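PDB 3S2W: transcriptional regulator, MarR family from Methanosarcina mazei, which probably binds DNA as a winged helix-turn-helix transcription factor and thereby regulates gene expression. Local coordinates for residues A[65-70]-A[83-88]; A[97-100]-A[106-109]. One frame throughout, in Å; residues are numbered along the deposited sequence.

Contact 1. Residues A[65-70]-A[83-88]. With SO4 (sulfate ion), chain J; SO4 (sulfate ion), chain I.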
ATOM      1  N   ILE A  65     -22.000  -4.118   7.764  1.00 42.66           N
ATOM      2  CA  ILE A  65     -21.871  -4.113   6.319  1.00 51.31           C
ATOM      3  C   ILE A  65     -21.677  -5.540   5.788  1.00 51.97           C
ATOM      4  O   ILE A  65     -21.104  -6.398   6.457  1.00 57.55           O
ATOM      5  CB  ILE A  65     -20.706  -3.208   5.893  1.00 61.21           C
ATOM      6  CG1 ILE A  65     -20.501  -3.249   4.382  1.00 72.42           C
ATOM      7  CG2 ILE A  65     -19.436  -3.625   6.576  1.00 55.15           C
ATOM      8  CD1 ILE A  65     -19.198  -2.584   3.951  1.00 78.26           C
ATOM      9  N   ASN A  66     -22.179  -5.798   4.592  1.00 46.70           N
ATOM     10  CA  ASN A  66     -22.041  -7.109   3.973  1.00 41.42           C
ATOM     11  C   ASN A  66     -20.584  -7.418   3.638  1.00 45.31           C
ATOM     12  O   ASN A  66     -19.870  -6.575   3.113  1.00 50.90           O
ATOM     13  CB  ASN A  66     -22.888  -7.164   2.703  1.00 50.18           C
ATOM     14  CG  ASN A  66     -23.108  -8.563   2.223  1.00 68.28           C
ATOM     15  OD1 ASN A  66     -22.182  -9.223   1.730  1.00 78.10           O
ATOM     16  ND2 ASN A  66     -24.337  -9.043   2.366  1.00 77.97           N
ATOM     17  N   GLN A  67     -20.146  -8.633   3.930  1.00 47.44           N
ATOM     18  CA  GLN A  67     -18.741  -8.995   3.775  1.00 47.81           C
ATOM     19  C   GLN A  67     -18.242  -8.826   2.340  1.00 50.60           C
ATOM     20  O   GLN A  67     -17.088  -8.488   2.111  1.00 44.63           O
ATOM     21  CB  GLN A  67     -18.508 -10.424   4.238  1.00 42.63           C
ATOM     22  CG  GLN A  67     -17.063 -10.776   4.276  1.00 52.13           C
ATOM     23  CD  GLN A  67     -16.830 -12.196   4.698  1.00 53.07           C
ATOM     24  OE1 GLN A  67     -17.293 -12.630   5.753  1.00 46.66           O
ATOM     25  NE2 GLN A  67     -16.111 -12.941   3.865  1.00 52.20           N
ATOM     26  N   GLU A  68     -19.115  -9.045   1.369  1.00 53.38           N
ATOM     27  CA  GLU A  68     -18.726  -8.787  -0.005  1.00 54.92           C
ATOM     28  C   GLU A  68     -18.509  -7.281  -0.225  1.00 51.85           C
ATOM     29  O   GLU A  68     -17.525  -6.869  -0.840  1.00 56.09           O
ATOM     30  CB  GLU A  68     -19.735  -9.371  -0.998  1.00 57.98           C
ATOM     31  CG  GLU A  68     -19.186  -9.441  -2.411  1.00 78.56           C
ATOM     32  CD  GLU A  68     -20.096 -10.191  -3.372  1.00 94.48           C
ATOM     33  OE1 GLU A  68     -21.275 -10.434  -3.019  1.00 97.67           O
ATOM     34  OE2 GLU A  68     -19.621 -10.539  -4.480  1.00 94.73           O
ATOM     35  N   SER A  69     -19.412  -6.458   0.293  1.00 45.43           N
ATOM     36  CA  SER A  69     -19.230  -5.011   0.216  1.00 43.15           C
ATOM     37  C   SER A  69     -17.866  -4.619   0.803  1.00 48.43           C
ATOM     38  O   SER A  69     -17.125  -3.853   0.203  1.00 50.75           O
ATOM     39  CB  SER A  69     -20.360  -4.251   0.938  1.00 48.85           C
ATOM     40  OG  SER A  69     -21.650  -4.692   0.538  1.00 56.85           O
ATOM     41  N   LEU A  70     -17.524  -5.147   1.973  1.00 51.78           N
ATOM     42  CA  LEU A  70     -16.226  -4.842   2.573  1.00 42.80           C
ATOM     43  C   LEU A  70     -15.125  -5.141   1.579  1.00 35.30           C
ATOM     44  O   LEU A  70     -14.197  -4.359   1.405  1.00 41.02           O
ATOM     45  CB  LEU A  70     -16.004  -5.665   3.833  1.00 41.28           C
ATOM     46  CG  LEU A  70     -16.558  -5.049   5.101  1.00 45.41           C
ATOM     47  CD1 LEU A  70     -16.346  -6.021   6.221  1.00 50.80           C
ATOM     48  CD2 LEU A  70     -15.842  -3.757   5.364  1.00 39.35           C
ATOM     49  N   ARG A  83     -10.226 -14.588   5.373  1.00 37.76           N
ATOM     50  CA  ARG A  83      -9.228 -14.842   6.418  1.00 48.29           C
ATOM     51  C   ARG A  83      -9.107 -13.706   7.437  1.00 48.36           C
ATOM     52  O   ARG A  83      -9.010 -13.946   8.650  1.00 44.20           O
ATOM     53  CB  ARG A  83      -7.859 -15.160   5.809  1.00 50.50           C
ATOM     54  CG  ARG A  83      -7.687 -16.627   5.458  1.00 56.53           C
ATOM     55  CD  ARG A  83      -6.430 -16.868   4.638  1.00 62.51           C
ATOM     56  NE  ARG A  83      -6.728 -16.952   3.210  1.00 70.31           N
ATOM     57  CZ  ARG A  83      -6.172 -16.181   2.278  1.00 74.77           C
ATOM     58  NH1 ARG A  83      -5.277 -15.262   2.621  1.00 82.22           N
ATOM     59  NH2 ARG A  83      -6.511 -16.328   1.003  1.00 64.99           N
ATOM     60  N   ALA A  84      -9.132 -12.474   6.945  1.00 40.24           N
ATOM     61  CA  ALA A  84      -9.110 -11.338   7.837  1.00 39.14           C
ATOM     62  C   ALA A  84     -10.330 -11.377   8.752  1.00 43.12           C
ATOM     63  O   ALA A  84     -10.188 -11.374   9.978  1.00 52.80           O
ATOM     64  CB  ALA A  84      -9.042 -10.010   7.050  1.00 30.94           C
ATOM     65  N   ILE A  85     -11.525 -11.432   8.170  1.00 39.90           N
ATOM     66  CA  ILE A  85     -12.742 -11.404   8.982  1.00 31.81           C
ATOM     67  C   ILE A  85     -12.794 -12.611   9.912  1.00 37.17           C
ATOM     68  O   ILE A  85     -13.255 -12.522  11.065  1.00 30.50           O
ATOM     69  CB  ILE A  85     -14.001 -11.364   8.134  1.00 35.01           C
ATOM     70  CG1 ILE A  85     -14.058 -10.058   7.344  1.00 39.29           C
ATOM     71  CG2 ILE A  85     -15.226 -11.500   9.025  1.00 35.25           C
ATOM     72  CD1 ILE A  85     -14.012  -8.821   8.214  1.00 41.56           C
ATOM     73  N   GLN A  86     -12.311 -13.750   9.434  1.00 31.11           N
ATOM     74  CA  GLN A  86     -12.283 -14.889  10.327  1.00 38.11           C
ATOM     75  C   GLN A  86     -11.372 -14.701  11.566  1.00 42.18           C
ATOM     76  O   GLN A  86     -11.678 -15.218  12.638  1.00 41.94           O
ATOM     77  CB  GLN A  86     -11.913 -16.168   9.599  1.00 35.35           C
ATOM     78  CG  GLN A  86     -11.862 -17.319  10.559  1.00 34.23           C
ATOM     79  CD  GLN A  86     -13.244 -17.826  10.873  1.00 43.69           C
ATOM     80  OE1 GLN A  86     -13.993 -18.196   9.969  1.00 45.46           O
ATOM     81  NE2 GLN A  86     -13.596 -17.841  12.158  1.00 47.58           N
ATOM     82  N   LYS A  87     -10.260 -13.982  11.436  1.00 33.68           N
ATOM     83  CA  LYS A  87      -9.370 -13.837  12.594  1.00 34.63           C
ATOM     84  C   LYS A  87      -9.965 -12.815  13.540  1.00 41.90           C
ATOM     85  O   LYS A  87      -9.814 -12.915  14.761  1.00 35.74           O
ATOM     86  CB  LYS A  87      -7.957 -13.418  12.191  1.00 38.30           C
ATOM     87  CG  LYS A  87      -7.161 -14.479  11.422  1.00 41.66           C
ATOM     88  CD  LYS A  87      -5.842 -13.881  10.957  1.00 58.43           C
ATOM     89  CE  LYS A  87      -4.856 -14.927  10.415  1.00 70.15           C
ATOM     90  NZ  LYS A  87      -3.432 -14.430  10.509  1.00 71.05           N
ATOM     91  N   LEU A  88     -10.664 -11.837  12.963  1.00 39.08           N
ATOM     92  CA  LEU A  88     -11.344 -10.824  13.741  1.00 31.81           C
ATOM     93  C   LEU A  88     -12.468 -11.480  14.550  1.00 37.65           C
ATOM     94  O   LEU A  88     -12.736 -11.086  15.689  1.00 33.61           O
ATOM     95  CB  LEU A  88     -11.881  -9.733  12.820  1.00 31.92           C
ATOM     96  CG  LEU A  88     -10.821  -8.732  12.350  1.00 28.12           C
ATOM     97  CD1 LEU A  88     -11.398  -7.789  11.360  1.00 22.84           C
ATOM     98  CD2 LEU A  88     -10.288  -7.945  13.519  1.00 23.39           C
TER
HETATM   99  S   SO4 J 158      -7.763 -18.001  -2.014  0.70 90.61           S
HETATM  100  O1  SO4 J 158      -8.615 -18.501  -3.093  0.70 90.81           O
HETATM  101  O2  SO4 J 158      -8.367 -18.361  -0.733  0.70 86.60           O
HETATM  102  O3  SO4 J 158      -6.433 -18.607  -2.105  0.70 86.71           O
HETATM  103  O4  SO4 J 158      -7.645 -16.544  -2.109  0.70 86.40           O
HETATM  104  S   SO4 I 157      -2.991 -10.677   9.394  1.00 96.43           S
HETATM  105  O1  SO4 I 157      -2.804 -11.650   8.324  1.00102.52           O
HETATM  106  O2  SO4 I 157      -4.403 -10.296   9.440  1.00 96.60           O
HETATM  107  O3  SO4 I 157      -2.603 -11.277  10.677  1.00 95.14           O
HETATM  108  O4  SO4 I 157      -2.167  -9.507   9.093  1.00 81.86           O
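Ile85 packs against Gln67 and Leu70, bringing one turn of helix 78-90 up to the first turn of helix 67-74. Its CB points toward the other helix, and each branch above it has a different job. CG2, set anti to the backbone N with CG1 beside that N (chi1 -65°), comes to 4.0 Å from Gln67 OE1. CG1 runs past the Gln67 chain, 4.3 Å from Gln67 CG, as the two side chains slide by one another in opposite directions. The tip, CD1, then reaches Leu70 CD1 at 4.2 Å, methyl against methyl, with the leucine lying obliquely across it. Van der Waals contact is all that joins the two segments, and the shared surface is small. Phe55 of helix 53-61 also touches Ile85, and Val108 lies against both Gln67 and Leu70, so the Leu70-Ile85 contact belongs to a larger buried layer.

The start of helix 67-74 is secured by Asn66, its N-cap: Asn66 OD1 receives Glu68 N at 3.1 Å, in the carbonyl plane and on a lone pair. Helix 78-90 turns other side chains out to solvent. Arg83 NH2 makes a weak hydrogen bond of 3.3 Å to O2 of the chain J sulfate, which lies at the guanidinium edge and in its plane. Lys87 NZ makes another weak one, also 3.3 Å, to O3 of the chain I sulfate. Both anions probably come from the crystallisation liquor, but their places are consistent with a surface that could meet DNA phosphates. Two successive helices meeting through one leucine-isoleucine contact and the glutamine beside it, the second carrying basic residues outward, form the helix-turn-helix of the MarR family, with 78-90 as the likely recognition helix.

Contact 2. Residues A[97-100]-A[106-109]; sequences QRDE and YRVF
Gln97 and Arg107 face each other as an antiparallel hydrogen-bonded pair, and their two backbone bonds are the hydrogen bonds between 97-100 and 106-109. Gln97 N gives to Arg107 O at 2.8 Å, in the carbonyl plane. The return bond, Arg107 N to Gln97 O, is also 2.8 Å and straighter, with an N-H...O angle of 167°, although its donor stands above the carbonyl plane. Each residue thus has both its N-H and its C=O satisfied by the other.

One residue further toward the turn, Tyr106 lays its ring alongside Arg98. With CG anti to its own carbonyl carbon (chi1 -71°), the ring reaches across the strands, bringing CD1 to 3.6 Å from Arg98 N and CE1 to 3.9 Å from Arg98 CB. Were this residue an alanine, Arg98 N and CB would probably lose the ring that covers them, and a gap would open beside that strand. Next to the Gln97-Arg107 pair, Phe109 CE2 touches Gln97 CB at 4.2 Å, while the Phe109 ring also meets that of Phe95.

Asp99 OD2 and Arg107 NH2 form a long salt bridge of 3.9 Å, the carboxylate and guanidinium planes 86° apart. The oxygen lies well out of the guanidinium plane, so attraction between charges acts without an N-H aimed at it. Backbone bonding therefore defines the pairing, and the ion pair probably adds only modest, loosely directed attraction at the exposed end of the hairpin.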
ATOM      1  N   GLN A  97     -23.501 -12.241  10.630  1.00 34.13           N
ATOM      2  CA  GLN A  97     -24.912 -12.584  10.665  1.00 36.35           C
ATOM      3  C   GLN A  97     -25.406 -12.748   9.259  1.00 38.35           C
ATOM      4  O   GLN A  97     -25.268 -11.832   8.455  1.00 40.66           O
ATOM      5  CB  GLN A  97     -25.709 -11.490  11.355  1.00 49.75           C
ATOM      6  CG  GLN A  97     -26.371 -11.949  12.626  1.00 67.46           C
ATOM      7  CD  GLN A  97     -27.621 -12.730  12.347  1.00 77.44           C
ATOM      8  OE1 GLN A  97     -28.532 -12.229  11.693  1.00 87.95           O
ATOM      9  NE2 GLN A  97     -27.671 -13.971  12.819  1.00 73.30           N
ATOM     10  N   ARG A  98     -25.943 -13.927   8.957  1.00 43.94           N
ATOM     11  CA  ARG A  98     -26.602 -14.183   7.679  1.00 55.69           C
ATOM     12  C   ARG A  98     -27.901 -13.399   7.608  1.00 62.83           C
ATOM     13  O   ARG A  98     -28.706 -13.453   8.535  1.00 62.85           O
ATOM     14  CB  ARG A  98     -26.930 -15.669   7.555  1.00 56.96           C
ATOM     15  CG  ARG A  98     -27.526 -16.072   6.213  1.00 65.48           C
ATOM     16  CD  ARG A  98     -28.014 -17.520   6.244  1.00 83.71           C
ATOM     17  NE  ARG A  98     -27.232 -18.332   7.178  1.00102.34           N
ATOM     18  CZ  ARG A  98     -27.720 -18.929   8.265  1.00110.89           C
ATOM     19  NH1 ARG A  98     -26.914 -19.640   9.045  1.00110.94           N
ATOM     20  NH2 ARG A  98     -29.010 -18.825   8.569  1.00111.41           N
ATOM     21  N   ASP A  99     -28.133 -12.684   6.515  1.00 71.91           N
ATOM     22  CA  ASP A  99     -29.399 -11.960   6.376  1.00 81.81           C
ATOM     23  C   ASP A  99     -30.180 -12.302   5.100  1.00 75.43           C
ATOM     24  O   ASP A  99     -29.636 -12.250   3.993  1.00 71.33           O
ATOM     25  CB  ASP A  99     -29.181 -10.444   6.479  1.00 95.77           C
ATOM     26  CG  ASP A  99     -30.453  -9.692   6.884  1.00103.73           C
ATOM     27  OD1 ASP A  99     -31.322 -10.293   7.553  1.00108.08           O
ATOM     28  OD2 ASP A  99     -30.582  -8.498   6.539  1.00103.50           O
ATOM     29  N   GLU A 100     -31.461 -12.624   5.279  1.00 73.96           N
ATOM     30  CA  GLU A 100     -32.384 -12.921   4.180  1.00 72.59           C
ATOM     31  C   GLU A 100     -32.526 -11.759   3.193  1.00 71.21           C
ATOM     32  O   GLU A 100     -32.086 -11.848   2.044  1.00 70.37           O
ATOM     33  CB  GLU A 100     -33.744 -13.314   4.739  1.00 61.23           C
ATOM     34  N   TYR A 106     -22.855 -12.900   4.120  1.00 52.72           N
ATOM     35  CA  TYR A 106     -22.896 -12.505   5.529  1.00 48.53           C
ATOM     36  C   TYR A 106     -22.760 -11.011   5.784  1.00 44.39           C
ATOM     37  O   TYR A 106     -22.077 -10.314   5.048  1.00 49.49           O
ATOM     38  CB  TYR A 106     -21.825 -13.262   6.336  1.00 52.07           C
ATOM     39  CG  TYR A 106     -22.101 -14.737   6.543  1.00 59.29           C
ATOM     40  CD1 TYR A 106     -22.868 -15.178   7.607  1.00 64.42           C
ATOM     41  CD2 TYR A 106     -21.578 -15.690   5.685  1.00 73.08           C
ATOM     42  CE1 TYR A 106     -23.122 -16.528   7.805  1.00 71.60           C
ATOM     43  CE2 TYR A 106     -21.828 -17.051   5.878  1.00 79.18           C
ATOM     44  CZ  TYR A 106     -22.600 -17.460   6.940  1.00 78.09           C
ATOM     45  OH  TYR A 106     -22.850 -18.800   7.140  1.00 84.03           O
ATOM     46  N   ARG A 107     -23.393 -10.527   6.850  1.00 39.30           N
ATOM     47  CA  ARG A 107     -23.156  -9.164   7.334  1.00 38.48           C
ATOM     48  C   ARG A 107     -22.245  -9.159   8.561  1.00 39.83           C
ATOM     49  O   ARG A 107     -22.407  -9.981   9.474  1.00 39.54           O
ATOM     50  CB  ARG A 107     -24.483  -8.478   7.679  1.00 53.83           C
ATOM     51  CG  ARG A 107     -24.980  -7.539   6.607  1.00 60.78           C
ATOM     52  CD  ARG A 107     -26.345  -6.932   6.905  1.00 71.00           C
ATOM     53  NE  ARG A 107     -26.672  -5.972   5.848  1.00 87.21           N
ATOM     54  CZ  ARG A 107     -27.185  -6.305   4.663  1.00 93.99           C
ATOM     55  NH1 ARG A 107     -27.432  -5.367   3.753  1.00 87.74           N
ATOM     56  NH2 ARG A 107     -27.455  -7.576   4.383  1.00 99.74           N
ATOM     57  N   VAL A 108     -21.289  -8.238   8.608  1.00 35.28           N
ATOM     58  CA  VAL A 108     -20.362  -8.241   9.738  1.00 32.24           C
ATOM     59  C   VAL A 108     -20.579  -7.050  10.649  1.00 37.78           C
ATOM     60  O   VAL A 108     -20.811  -5.933  10.192  1.00 35.79           O
ATOM     61  CB  VAL A 108     -18.868  -8.406   9.320  1.00 48.64           C
ATOM     62  CG1 VAL A 108     -18.758  -8.929   7.907  1.00 45.21           C
ATOM     63  CG2 VAL A 108     -18.120  -7.113   9.463  1.00 56.68           C
ATOM     64  N   PHE A 109     -20.532  -7.325  11.950  1.00 34.89           N
ATOM     65  CA  PHE A 109     -20.844  -6.347  12.967  1.00 26.82           C
ATOM     66  C   PHE A 109     -19.747  -6.342  14.015  1.00 37.28           C
ATOM     67  O   PHE A 109     -19.158  -7.377  14.306  1.00 43.37           O
ATOM     68  CB  PHE A 109     -22.139  -6.730  13.669  1.00 38.03           C
ATOM     69  CG  PHE A 109     -23.381  -6.555  12.842  1.00 41.58           C
ATOM     70  CD1 PHE A 109     -24.154  -5.405  12.968  1.00 43.40           C
ATOM     71  CD2 PHE A 109     -23.814  -7.555  11.985  1.00 43.63           C
ATOM     72  CE1 PHE A 109     -25.323  -5.232  12.226  1.00 42.65           C
ATOM     73  CE2 PHE A 109     -24.995  -7.384  11.228  1.00 48.46           C
ATOM     74  CZ  PHE A 109     -25.745  -6.216  11.357  1.00 41.66           C
TER

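How the contacts relate
Contact 1 closes before contact 2 opens along the chain, and their centres lie 10 Å apart on the same side of the chain's centre. Helix 78-90 of the first is followed, after a short connection, by strand 94-98 of the second. The small antiparallel sheet joins them too: strand 106-110 is its middle strand, flanked by 94-98 and by the short strand 65-66. Gln67 N to Tyr106 O and Ile65 O to Val108 N, each 2.8 Å, are probable hydrogen bonds tying the two. Helix-turn-helix and hairpin wing thus form one winged-helix unit, consistent with both being presented together to DNA.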